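Local structure of CghA (Chaetomium globosum, 6KBC) at residues A[50-55]-A[244-249]; A[366-371]-A[383-388]. The protein belongs to the fungal Diels-Alderase family, built from two calycin-like beta domains, and holds the ligand WK1 in a pocket here. One frame throughout, in Å; residues are numbered along the deposited sequence.

Interaction 1: residues A[50-55]-A[244-249]; sequences LFDAMA and FVRAQA. With WK1 ((2S)-3-[(2S,4E)-4-[[(1R,2S,4aR,6S,8R,8aS)-2-[(E)-but-2-en-2-yl]-6,8-dimethyl-1,2,4a,5,6,7,8,8a-octahydronaphthalen-1-yl]-oxidanyl-methylidene]-3,5-bis(oxidanylidene)pyrrolidin-2-yl]-2-methyl-2-oxidanyl-propanoic acid), chain B.
D52 and R246 reach toward each other from opposite directions and form a buried salt bridge. The arginine chain bends at its third torsion (-48°) and presents NE and NH2 side-on, both to the same oxygen. NE gives the shorter bond, 2.8 Å to D52 OD2 on its syn lone pair; NH2 reaches that OD2 at 3.0 Å from outside the carboxylate plane, on the syn side. OD2 lies in the guanidinium plane, yet the two flat groups stand 76° apart, so this is not the coplanar two-oxygen pairing. D52 OD1 accepts a hydrogen bond from the backbone N of G225, and R246 NH2 also forms a salt bridge with D227, so the arginine has two acidic partners. The strands are not sheet neighbours: 50-54 belongs to the N-terminal calycin-like domain and 244-249 to the C-terminal one, and their axes pass 9.4 Å apart at 36°, joined by side chains across the domain interface. Apolar contacts lie on the WK1 side of the bridge. L50 CD1 approaches F244 CE1 obliquely at 4.3 Å, while L50 CD2 sits at the guanidinium edge. Both residues line the ligand pocket: L50 CD1 is 3.9 Å from C13 of WK1, and C90 of the ligand lies over one face of the F244 ring.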
loop_
_atom_site.group_PDB
_atom_site.type_symbol
_atom_site.label_atom_id
_atom_site.label_comp_id
_atom_site.label_asym_id
_atom_site.label_seq_id
_atom_site.Cartn_x
_atom_site.Cartn_y
_atom_site.Cartn_z
ATOM N N LEU A 50 5.432 -0.587 -3.642
ATOM C CA LEU A 50 5.162 -1.198 -2.345
ATOM C C LEU A 50 5.118 -2.713 -2.476
ATOM O O LEU A 50 4.483 -3.247 -3.390
ATOM C CB LEU A 50 3.829 -0.700 -1.760
ATOM C CG LEU A 50 3.328 -1.294 -0.429
ATOM C CD1 LEU A 50 2.504 -0.234 0.326
ATOM C CD2 LEU A 50 2.493 -2.578 -0.628
ATOM N N PHE A 51 5.753 -3.402 -1.529
ATOM C CA PHE A 51 5.743 -4.861 -1.472
ATOM C C PHE A 51 5.469 -5.260 -0.035
ATOM O O PHE A 51 6.094 -4.729 0.881
ATOM C CB PHE A 51 7.082 -5.483 -1.917
ATOM C CG PHE A 51 7.530 -5.075 -3.298
ATOM C CD1 PHE A 51 8.176 -3.867 -3.501
ATOM C CD2 PHE A 51 7.335 -5.922 -4.380
ATOM C CE1 PHE A 51 8.601 -3.499 -4.783
ATOM C CE2 PHE A 51 7.758 -5.565 -5.658
ATOM C CZ PHE A 51 8.390 -4.350 -5.855
ATOM N N ASP A 52 4.567 -6.212 0.177
ATOM C CA ASP A 52 4.305 -6.593 1.555
ATOM C C ASP A 52 4.042 -8.086 1.656
ATOM O O ASP A 52 3.939 -8.804 0.655
ATOM C CB ASP A 52 3.135 -5.803 2.172
ATOM C CG ASP A 52 1.845 -5.947 1.391
ATOM O OD1 ASP A 52 1.676 -6.980 0.696
ATOM O OD2 ASP A 52 0.987 -5.032 1.482
ATOM N N ALA A 53 3.917 -8.540 2.896
ATOM C CA ALA A 53 3.676 -9.943 3.167
ATOM C C ALA A 53 3.148 -10.036 4.585
ATOM O O ALA A 53 3.611 -9.313 5.465
ATOM C CB ALA A 53 4.966 -10.753 3.035
ATOM N N MET A 54 2.183 -10.913 4.815
ATOM C CA MET A 54 1.870 -11.202 6.200
ATOM C C MET A 54 1.475 -12.650 6.329
ATOM O O MET A 54 0.981 -13.250 5.377
ATOM C CB MET A 54 0.751 -10.326 6.724
ATOM C CG MET A 54 -0.565 -10.580 6.051
ATOM S SD MET A 54 -1.702 -9.441 6.846
ATOM C CE MET A 54 -1.831 -10.157 8.468
ATOM N N ALA A 55 1.627 -13.166 7.542
ATOM C CA ALA A 55 1.231 -14.534 7.826
ATOM C C ALA A 55 -0.281 -14.635 7.769
ATOM O O ALA A 55 -0.998 -13.685 8.096
ATOM C CB ALA A 55 1.754 -14.983 9.202
ATOM N N PHE A 244 -4.835 2.601 3.931
ATOM C CA PHE A 244 -4.371 1.404 3.230
ATOM C C PHE A 244 -4.951 0.172 3.903
ATOM O O PHE A 244 -4.929 0.072 5.129
ATOM C CB PHE A 244 -2.844 1.297 3.247
ATOM C CG PHE A 244 -2.324 0.009 2.625
ATOM C CD1 PHE A 244 -2.102 -0.072 1.259
ATOM C CD2 PHE A 244 -2.081 -1.115 3.407
ATOM C CE1 PHE A 244 -1.632 -1.267 0.668
ATOM C CE2 PHE A 244 -1.611 -2.312 2.837
ATOM C CZ PHE A 244 -1.395 -2.383 1.465
ATOM N N VAL A 245 -5.446 -0.783 3.108
ATOM C CA VAL A 245 -5.887 -2.068 3.647
ATOM C C VAL A 245 -5.391 -3.177 2.746
ATOM O O VAL A 245 -5.527 -3.096 1.522
ATOM C CB VAL A 245 -7.425 -2.191 3.735
ATOM C CG1 VAL A 245 -7.814 -3.565 4.245
ATOM C CG2 VAL A 245 -8.025 -1.119 4.593
ATOM N N ARG A 246 -4.894 -4.253 3.349
ATOM C CA ARG A 246 -4.821 -5.534 2.655
ATOM C C ARG A 246 -5.233 -6.600 3.647
ATOM O O ARG A 246 -4.651 -6.680 4.729
ATOM C CB ARG A 246 -3.423 -5.827 2.114
ATOM C CG ARG A 246 -3.419 -7.115 1.271
ATOM C CD ARG A 246 -2.018 -7.570 0.911
ATOM N NE ARG A 246 -1.183 -6.491 0.391
ATOM C CZ ARG A 246 -1.313 -5.937 -0.813
ATOM N NH1 ARG A 246 -2.249 -6.356 -1.661
ATOM N NH2 ARG A 246 -0.473 -4.977 -1.178
ATOM N N ALA A 247 -6.243 -7.391 3.301
ATOM C CA ALA A 247 -6.768 -8.362 4.247
ATOM C C ALA A 247 -7.267 -9.581 3.498
ATOM O O ALA A 247 -7.729 -9.481 2.360
ATOM C CB ALA A 247 -7.921 -7.800 5.081
ATOM N N GLN A 248 -7.233 -10.718 4.184
ATOM C CA GLN A 248 -7.780 -11.969 3.670
ATOM C C GLN A 248 -8.624 -12.608 4.761
ATOM O O GLN A 248 -8.185 -12.695 5.913
ATOM C CB GLN A 248 -6.670 -12.932 3.234
ATOM C CG GLN A 248 -7.231 -14.289 2.745
ATOM C CD GLN A 248 -6.155 -15.224 2.232
ATOM O OE1 GLN A 248 -5.108 -15.383 2.854
ATOM N NE2 GLN A 248 -6.394 -15.810 1.070
ATOM N N ALA A 249 -9.837 -13.025 4.412
ATOM C CA ALA A 249 -10.734 -13.686 5.364
ATOM C C ALA A 249 -11.538 -14.720 4.594
ATOM O O ALA A 249 -12.375 -14.359 3.764
ATOM C CB ALA A 249 -11.663 -12.688 6.062
HETATM O O WK1 B . 7.820 5.764 7.721
HETATM C C17 WK1 B . 7.204 4.759 7.474
HETATM O O1 WK1 B . 7.655 3.666 7.669
HETATM C C19 WK1 B . 5.839 4.843 6.922
HETATM O O2 WK1 B . 5.364 6.144 6.866
HETATM C C18 WK1 B . 4.904 4.107 7.832
HETATM C C20 WK1 B . 5.986 4.282 5.535
HETATM C C22 WK1 B . 4.674 3.926 4.963
HETATM N N WK1 B . 4.650 3.207 3.703
HETATM C C21 WK1 B . 3.748 3.756 2.896
HETATM O O5 WK1 B . 3.501 3.285 1.696
HETATM C C23 WK1 B . 3.730 4.995 4.727
HETATM O O4 WK1 B . 3.411 5.942 5.585
HETATM C C24 WK1 B . 3.086 4.942 3.460
HETATM C C16 WK1 B . 2.066 5.849 2.945
HETATM O O3 WK1 B . 1.681 6.799 3.705
HETATM C C9 WK1 B . 1.412 5.584 1.654
HETATM C C8 WK1 B . 0.309 4.584 2.102
HETATM C C12 WK1 B . 0.642 3.536 3.144
HETATM C C13 WK1 B . 1.000 2.311 2.830
HETATM C C90 WK1 B . 1.328 1.303 3.878
HETATM C C14 WK1 B . 0.570 3.879 4.588
HETATM C C7 WK1 B . -0.903 5.291 2.630
HETATM C C6 WK1 B . -1.461 6.218 1.898
HETATM C C3 WK1 B . -0.685 6.707 0.718
HETATM C C4 WK1 B . 0.804 6.803 0.976
HETATM C C5 WK1 B . 1.472 7.017 -0.369
HETATM C C11 WK1 B . 2.927 7.311 -0.180
HETATM C C2 WK1 B . -1.221 7.934 0.026
HETATM C C1 WK1 B . -0.650 7.882 -1.356
HETATM C C10 WK1 B . -1.210 8.884 -2.311
HETATM C C WK1 B . 0.829 8.083 -1.234
#

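Interaction 2: residues A[366-371]-A[383-388]; sequences GFVVEV and HGWGMT
W385 lays one face of its indole against E370, whose CG stands 4.0 Å from the centroid of the six-membered ring, a CH-pi contact offset toward the rim. The two side chains run side by side, with carboxylate and indole planes only 14° apart. V368 CG1 comes obliquely to W385 CE3 at 4.1 Å, and the ring of H346 meets the indole edge-to-face. The H383 imidazole has V371 O over one face and E370 OE2 at its edge; carboxylate and imidazole planes are 84° apart. On the other side of the sheet, T388 OG1 lies at the edge of the F367 ring, which stacks on H345. T388 OG1 itself is hydrogen-bonded to E390.

Between these groups the two strands form an antiparallel beta hairpin in the C-terminal calycin-like domain. F367 with T388, V369 with G386 and V371 with G384 are hydrogen-bonded pairs; V368 with M387 and E370 with W385 are non-hydrogen-bonded. The bond from V369 N to G386 O measures 2.8 Å, with its donor well above the carbonyl plane. V369 CG2 packs 3.4 Å from G386 O, and V371 CG2 rests 3.8 Å from W385 C, both on the face where G384 and G386 carry no side chain.

With its CG anti to the backbone N (chi1 -168°) and its chain extended, E370 runs along the indole to H383 NE2. The modelled separation from NE2 to OE2, 2.4 Å, is too short to take literally, but a histidine-carboxylate hydrogen bond would probably favour a positively charged imidazole.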
loop_
_atom_site.group_PDB
_atom_site.type_symbol
_atom_site.label_atom_id
_atom_site.label_comp_id
_atom_site.label_asym_id
_atom_site.label_seq_id
_atom_site.Cartn_x
_atom_site.Cartn_y
_atom_site.Cartn_z
ATOM N N GLY A 366 -0.066 2.095 11.816
ATOM C CA GLY A 366 -0.198 0.812 11.146
ATOM C C GLY A 366 -0.674 -0.205 12.167
ATOM O O GLY A 366 -0.288 -0.146 13.343
ATOM N N PHE A 367 -1.496 -1.137 11.705
ATOM C CA PHE A 367 -2.042 -2.182 12.552
ATOM C C PHE A 367 -2.081 -3.496 11.790
ATOM O O PHE A 367 -2.348 -3.528 10.583
ATOM C CB PHE A 367 -3.470 -1.888 12.997
ATOM C CG PHE A 367 -3.591 -0.722 13.917
ATOM C CD1 PHE A 367 -3.430 -0.888 15.281
ATOM C CD2 PHE A 367 -3.856 0.546 13.411
ATOM C CE1 PHE A 367 -3.558 0.210 16.141
ATOM C CE2 PHE A 367 -3.983 1.641 14.270
ATOM C CZ PHE A 367 -3.833 1.466 15.621
ATOM N N VAL A 368 -1.859 -4.580 12.519
ATOM C CA VAL A 368 -2.377 -5.879 12.105
ATOM C C VAL A 368 -3.820 -5.948 12.577
ATOM O O VAL A 368 -4.111 -5.654 13.741
ATOM C CB VAL A 368 -1.545 -7.019 12.711
ATOM C CG1 VAL A 368 -2.170 -8.369 12.362
ATOM C CG2 VAL A 368 -0.092 -6.932 12.257
ATOM N N VAL A 369 -4.732 -6.307 11.684
ATOM C CA VAL A 369 -6.143 -6.281 12.035
ATOM C C VAL A 369 -6.691 -7.695 11.985
ATOM O O VAL A 369 -6.305 -8.501 11.139
ATOM C CB VAL A 369 -6.962 -5.356 11.107
ATOM C CG1 VAL A 369 -6.610 -3.881 11.383
ATOM C CG2 VAL A 369 -6.679 -5.718 9.645
ATOM N N GLU A 370 -7.628 -7.978 12.878
ATOM C CA GLU A 370 -8.440 -9.176 12.772
ATOM C C GLU A 370 -9.677 -8.834 11.953
ATOM O O GLU A 370 -10.291 -7.780 12.147
ATOM C CB GLU A 370 -8.840 -9.671 14.158
ATOM C CG GLU A 370 -9.434 -11.064 14.168
ATOM C CD GLU A 370 -9.531 -11.611 15.586
ATOM O OE1 GLU A 370 -9.146 -10.880 16.531
ATOM O OE2 GLU A 370 -9.939 -12.778 15.750
ATOM N N VAL A 371 -10.044 -9.728 11.040
ATOM C CA VAL A 371 -11.069 -9.465 10.032
ATOM C C VAL A 371 -12.226 -10.432 10.239
ATOM O O VAL A 371 -12.016 -11.645 10.359
ATOM C CB VAL A 371 -10.489 -9.602 8.611
ATOM C CG1 VAL A 371 -11.534 -9.242 7.552
ATOM C CG2 VAL A 371 -9.246 -8.736 8.476
ATOM N N HIS A 383 -13.420 -15.339 8.879
ATOM C CA HIS A 383 -12.444 -14.848 9.838
ATOM C C HIS A 383 -11.080 -14.800 9.178
ATOM O O HIS A 383 -10.692 -15.731 8.471
ATOM C CB HIS A 383 -12.393 -15.717 11.115
ATOM C CG HIS A 383 -11.476 -15.170 12.168
ATOM N ND1 HIS A 383 -10.114 -15.396 12.157
ATOM C CD2 HIS A 383 -11.709 -14.334 13.210
ATOM C CE1 HIS A 383 -9.555 -14.762 13.173
ATOM N NE2 HIS A 383 -10.500 -14.113 13.831
ATOM N N GLY A 384 -10.361 -13.718 9.400
ATOM C CA GLY A 384 -9.058 -13.614 8.794
ATOM C C GLY A 384 -8.257 -12.494 9.394
ATOM O O GLY A 384 -8.544 -12.011 10.493
ATOM N N TRP A 385 -7.248 -12.086 8.636
ATOM C CA TRP A 385 -6.209 -11.200 9.120
ATOM C C TRP A 385 -5.812 -10.259 7.997
ATOM O O TRP A 385 -5.970 -10.562 6.814
ATOM C CB TRP A 385 -4.999 -12.009 9.601
ATOM C CG TRP A 385 -5.375 -12.827 10.759
ATOM C CD1 TRP A 385 -5.789 -14.136 10.762
ATOM C CD2 TRP A 385 -5.449 -12.374 12.095
ATOM N NE1 TRP A 385 -6.094 -14.525 12.044
ATOM C CE2 TRP A 385 -5.897 -13.459 12.884
ATOM C CE3 TRP A 385 -5.178 -11.147 12.712
ATOM C CZ2 TRP A 385 -6.069 -13.355 14.258
ATOM C CZ3 TRP A 385 -5.335 -11.050 14.082
ATOM C CH2 TRP A 385 -5.789 -12.147 14.838
ATOM N N GLY A 386 -5.276 -9.117 8.382
ATOM C CA GLY A 386 -4.852 -8.162 7.386
ATOM C C GLY A 386 -4.028 -7.080 8.032
ATOM O O GLY A 386 -3.662 -7.167 9.206
ATOM N N MET A 387 -3.730 -6.057 7.251
ATOM C CA MET A 387 -3.029 -4.921 7.803
ATOM C C MET A 387 -3.761 -3.671 7.360
ATOM O O MET A 387 -4.425 -3.662 6.318
ATOM C CB MET A 387 -1.574 -4.869 7.339
ATOM C CG MET A 387 -1.422 -4.832 5.857
ATOM S SD MET A 387 0.308 -4.786 5.351
ATOM C CE MET A 387 0.861 -6.420 5.904
ATOM N N THR A 388 -3.666 -2.622 8.173
ATOM C CA THR A 388 -4.152 -1.320 7.770
ATOM C C THR A 388 -3.065 -0.290 8.027
ATOM O O THR A 388 -2.255 -0.424 8.950
ATOM C CB THR A 388 -5.460 -0.877 8.509
ATOM O OG1 THR A 388 -5.213 -0.764 9.910
ATOM C CG2 THR A 388 -6.606 -1.857 8.261
#

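In the fold
Strand 239-249 pairs along its edge with strand 382-392, so the 244-249 side of interaction 1 and both strands of interaction 2 belong to one sheet; the centres of the two contacts are 8 Å apart. R246 O lies 2.8 Å from M387 N, and Q248 N lies 2.9 Å from W385 O, both probable hydrogen bonds that carry the hairpin's sheet on to the salt-bridged strand. From the other domain, M54 SD packs 3.4 Å from G386 CA, and M387 touches both D52 and M54, extending the domain interface from 50-55 onto 383-388. Interaction 1 borders WK1 directly through L50 and F244. Interaction 2 stands further back, the M387 side chain being about 6 Å from the ligand.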